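Local coordinates for protein putative oxidoreductase yhhX (Escherichia coli K-12, PDB 3F4L) that probably acts as an NADP-dependent oxidoreductase of the Gfo/Idh/MocA family, possibly a scyllo-inositol dehydrogenase, at residues A[54-57]-A[58-61]; A[316-319]-A[320-323]. All blocks are in the same frame, centred on the assembly; numbering follows the deposited sequence.

Contact 1 of 2, residues A[54-57]-A[58-61]; sequences TSDL and DEVL
Thr54 and Asp56 both meet the carboxylate of Glu59, one at each of its oxygens. Thr54 holds OG1 anti to the backbone N (chi1 171°), which lets the hydroxyl accept from Asp56 N at 2.9 Å, an ST turn; OG1 also lies 3.4 Å from Glu59 OE1, at best a weak and unsettled bond, and that oxygen has a weak bond from His52 as well. The methyl CG2 of Thr54 rests on Val60 CG2. Asp56 OD2 lies 2.8 Å from Glu59 OE2, very close for two acceptors, with the carboxylate planes nearly perpendicular (81°); such crowding would tend to raise the pKa of one of them. OD1 of Asp56 takes a weak capping bond from Asp58 N. The turn carries edge strand 52-54 of the parallel Rossmann sheet into helix 58-61. With a serine in place of Thr54 the hydroxyl stays but CG2 goes, which would probably take away the methyl that Val60 CG2 meets here and leave the hydroxyl freer to turn away from Asp56 N. Leu57 swings CD1 against Leu61 CG (3.9 Å), on a face also bordered by Ile8, Phe35 and Tyr81. Its carbonyl oxygen accepts from both Leu61 N (3.0 Å) and Val60 N.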
loop_
_atom_site.group_PDB
_atom_site.type_symbol
_atom_site.label_atom_id
_atom_site.label_comp_id
_atom_site.label_asym_id
_atom_site.label_seq_id
_atom_site.Cartn_x
_atom_site.Cartn_y
_atom_site.Cartn_z
ATOM N N THR A 54 43.052 -6.670 -19.007
ATOM C CA THR A 54 43.269 -7.568 -20.130
ATOM C C THR A 54 41.994 -7.855 -20.910
ATOM O O THR A 54 40.889 -7.710 -20.386
ATOM C CB THR A 54 43.853 -8.913 -19.613
ATOM O OG1 THR A 54 43.877 -9.883 -20.665
ATOM C CG2 THR A 54 43.011 -9.439 -18.470
ATOM N N SER A 55 42.162 -8.260 -22.165
ATOM C CA SER A 55 41.044 -8.605 -23.026
ATOM C C SER A 55 41.104 -10.096 -23.338
ATOM O O SER A 55 40.367 -10.599 -24.185
ATOM C CB SER A 55 41.089 -7.789 -24.315
ATOM O OG SER A 55 40.750 -6.438 -24.050
ATOM N N ASP A 56 41.999 -10.791 -22.641
ATOM C CA ASP A 56 42.166 -12.233 -22.786
ATOM C C ASP A 56 41.628 -12.854 -21.498
ATOM O O ASP A 56 42.288 -12.828 -20.458
ATOM C CB ASP A 56 43.650 -12.576 -22.977
ATOM C CG ASP A 56 43.920 -14.073 -22.978
ATOM O OD1 ASP A 56 42.955 -14.872 -23.014
ATOM O OD2 ASP A 56 45.114 -14.450 -22.949
ATOM N N LEU A 57 40.421 -13.405 -21.575
ATOM C CA LEU A 57 39.786 -13.996 -20.408
ATOM C C LEU A 57 40.573 -15.171 -19.846
ATOM O O LEU A 57 40.619 -15.365 -18.635
ATOM C CB LEU A 57 38.358 -14.419 -20.758
ATOM C CG LEU A 57 37.467 -14.981 -19.643
ATOM C CD1 LEU A 57 37.624 -14.180 -18.359
ATOM C CD2 LEU A 57 36.029 -14.958 -20.114
ATOM N N ASP A 58 41.210 -15.947 -20.716
ATOM C CA ASP A 58 41.979 -17.092 -20.248
ATOM C C ASP A 58 43.103 -16.690 -19.298
ATOM O O ASP A 58 43.411 -17.422 -18.355
ATOM C CB ASP A 58 42.532 -17.886 -21.433
ATOM C CG ASP A 58 41.453 -18.680 -22.143
ATOM O OD1 ASP A 58 40.681 -19.375 -21.450
ATOM O OD2 ASP A 58 41.374 -18.619 -23.386
ATOM N N GLU A 59 43.705 -15.527 -19.542
ATOM C CA GLU A 59 44.778 -15.019 -18.690
ATOM C C GLU A 59 44.297 -14.811 -17.255
ATOM O O GLU A 59 45.099 -14.701 -16.325
ATOM C CB GLU A 59 45.308 -13.693 -19.236
ATOM C CG GLU A 59 46.409 -13.838 -20.268
ATOM C CD GLU A 59 46.757 -12.518 -20.924
ATOM O OE1 GLU A 59 46.787 -11.496 -20.203
ATOM O OE2 GLU A 59 47.003 -12.506 -22.153
ATOM N N VAL A 60 42.982 -14.744 -17.084
ATOM C CA VAL A 60 42.404 -14.558 -15.760
ATOM C C VAL A 60 41.979 -15.904 -15.175
ATOM O O VAL A 60 42.375 -16.265 -14.067
ATOM C CB VAL A 60 41.166 -13.628 -15.804
ATOM C CG1 VAL A 60 40.610 -13.460 -14.410
ATOM C CG2 VAL A 60 41.543 -12.271 -16.396
ATOM N N LEU A 61 41.179 -16.650 -15.932
ATOM C CA LEU A 61 40.693 -17.944 -15.468
ATOM C C LEU A 61 41.800 -18.970 -15.253
ATOM O O LEU A 61 41.614 -19.943 -14.520
ATOM C CB LEU A 61 39.645 -18.492 -16.438
ATOM C CG LEU A 61 38.404 -17.607 -16.590
ATOM C CD1 LEU A 61 37.378 -18.307 -17.478
ATOM C CD2 LEU A 61 37.815 -17.307 -15.218
#

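Contact 2 of 2, residues A[316-319]-A[320-323]; sequences YVKE and SEVL
Glu321 sets CG anti to its own carbonyl carbon (chi1 -58°) and keeps the chain extended beyond it, a shape that carries the carboxylate back along the helix start to the backbone of Lys318. OE1 accepts there from Lys318 N at 2.8 Å, with an N-H...O angle of 166°; the donor comes in on the anti side of the oxygen, 30° out of the carboxylate plane. The same oxygen forms a salt bridge with Arg126, so this buried acid has a charged partner as well as an amide. Lys318 turns CG away from its carbonyl carbon and bends at its third torsion, laying CE beside Glu321 OE2 at 3.9 Å while NZ remains too far away for a salt bridge. Lys318 is the N-cap of helix 319-331, a helix start that leans on the nucleotide-binding Rossmann fold, and the glutamate three residues on supplies one half of a capping box; a lysine has no side-chain acceptor with which to return the other half. The carbonyl oxygen of Lys318 begins the backbone bonding of the helix, accepting from Val322 N at 3.3 Å and, weakly, from Glu321 N. One residue further on, Glu319 O takes Leu323 N at 3.0 Å. On the buried flank, Val317 and Val322 cross at about a right angle, methyl against methyl: Val317 CG1, anti to its backbone N, presses on Val322 CG2 at 3.4 Å, a tight fit for two carbons. The other branch, Val317 CG2, sits 3.3 Å above the centre of the Tyr316 ring, whose hydroxyl is bonded to Gln123 N. Beyond these residues lie Phe109 and Leu102 of helix 102-115, against which Val322 and Leu323 respectively pack, and Thr120 of strand 119-121, touched by Tyr316 and Val317.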
loop_
_atom_site.group_PDB
_atom_site.type_symbol
_atom_site.label_atom_id
_atom_site.label_comp_id
_atom_site.label_asym_id
_atom_site.label_seq_id
_atom_site.Cartn_x
_atom_site.Cartn_y
_atom_site.Cartn_z
ATOM N N TYR A 316 26.493 -15.555 2.444
ATOM C CA TYR A 316 25.551 -14.569 2.975
ATOM C C TYR A 316 24.159 -14.674 2.368
ATOM O O TYR A 316 23.168 -14.318 3.009
ATOM C CB TYR A 316 26.102 -13.140 2.816
ATOM C CG TYR A 316 26.022 -12.547 1.420
ATOM C CD1 TYR A 316 26.691 -13.134 0.342
ATOM C CD2 TYR A 316 25.301 -11.375 1.186
ATOM C CE1 TYR A 316 26.645 -12.568 -0.930
ATOM C CE2 TYR A 316 25.246 -10.799 -0.088
ATOM C CZ TYR A 316 25.922 -11.401 -1.136
ATOM O OH TYR A 316 25.880 -10.831 -2.387
ATOM N N VAL A 317 24.084 -15.166 1.135
ATOM C CA VAL A 317 22.804 -15.346 0.458
ATOM C C VAL A 317 22.530 -16.847 0.320
ATOM O O VAL A 317 23.384 -17.598 -0.163
ATOM C CB VAL A 317 22.809 -14.722 -0.961
ATOM C CG1 VAL A 317 21.487 -15.009 -1.664
ATOM C CG2 VAL A 317 23.026 -13.217 -0.875
ATOM N N LYS A 318 21.347 -17.288 0.733
ATOM C CA LYS A 318 21.015 -18.701 0.617
ATOM C C LYS A 318 20.510 -19.012 -0.792
ATOM O O LYS A 318 19.839 -18.184 -1.423
ATOM C CB LYS A 318 19.943 -19.093 1.641
ATOM C CG LYS A 318 20.287 -18.724 3.079
ATOM C CD LYS A 318 19.382 -19.437 4.080
ATOM C CE LYS A 318 17.917 -19.116 3.863
ATOM N NZ LYS A 318 17.060 -19.880 4.809
ATOM N N GLU A 319 20.835 -20.212 -1.271
ATOM C CA GLU A 319 20.421 -20.668 -2.599
ATOM C C GLU A 319 18.906 -20.525 -2.777
ATOM O O GLU A 319 18.438 -20.027 -3.801
ATOM C CB GLU A 319 20.844 -22.138 -2.798
ATOM C CG GLU A 319 20.613 -22.715 -4.202
ATOM C CD GLU A 319 21.060 -24.184 -4.321
ATOM O OE1 GLU A 319 22.194 -24.493 -3.889
ATOM O OE2 GLU A 319 20.288 -25.021 -4.853
ATOM N N SER A 320 18.145 -20.959 -1.773
ATOM C CA SER A 320 16.688 -20.889 -1.836
ATOM C C SER A 320 16.166 -19.465 -2.002
ATOM O O SER A 320 15.147 -19.251 -2.645
ATOM C CB SER A 320 16.059 -21.518 -0.586
ATOM O OG SER A 320 16.411 -20.816 0.595
ATOM N N GLU A 321 16.856 -18.493 -1.420
ATOM C CA GLU A 321 16.431 -17.101 -1.541
ATOM C C GLU A 321 16.608 -16.632 -2.983
ATOM O O GLU A 321 15.792 -15.883 -3.518
ATOM C CB GLU A 321 17.249 -16.215 -0.594
ATOM C CG GLU A 321 17.136 -16.655 0.862
ATOM C CD GLU A 321 17.992 -15.836 1.813
ATOM O OE1 GLU A 321 19.201 -15.669 1.560
ATOM O OE2 GLU A 321 17.455 -15.365 2.833
ATOM N N VAL A 322 17.678 -17.084 -3.620
ATOM C CA VAL A 322 17.941 -16.693 -4.995
ATOM C C VAL A 322 16.889 -17.290 -5.921
ATOM O O VAL A 322 16.345 -16.597 -6.770
ATOM C CB VAL A 322 19.349 -17.151 -5.441
ATOM C CG1 VAL A 322 19.611 -16.730 -6.870
ATOM C CG2 VAL A 322 20.390 -16.555 -4.520
ATOM N N LEU A 323 16.590 -18.575 -5.744
ATOM C CA LEU A 323 15.604 -19.242 -6.589
ATOM C C LEU A 323 14.196 -18.673 -6.380
ATOM O O LEU A 323 13.415 -18.561 -7.328
ATOM C CB LEU A 323 15.610 -20.748 -6.311
ATOM C CG LEU A 323 16.905 -21.482 -6.695
ATOM C CD1 LEU A 323 16.818 -22.953 -6.305
ATOM C CD2 LEU A 323 17.137 -21.340 -8.182
#

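In the fold
Both contacts are helix beginnings and both are partly buried, but they lie at different distances from the middle of the chain, about 27 and 12 Å centre to centre, with about 19 Å between their nearest atoms. Contact 1 belongs to the Rossmann fold, beside outer strand 52-54, and combines a more exposed cluster of acids with apolar residues turned to the sheet. Contact 2, in the C-terminal alpha/beta range, faces helix 102-115 and strand 119-121, the latter at the other end of that parallel sheet. Their capping chemistry differs accordingly: a weak cap in an acid-rich turn in contact 1, a straight bond to a buried acid whose charge is met by an arginine in contact 2.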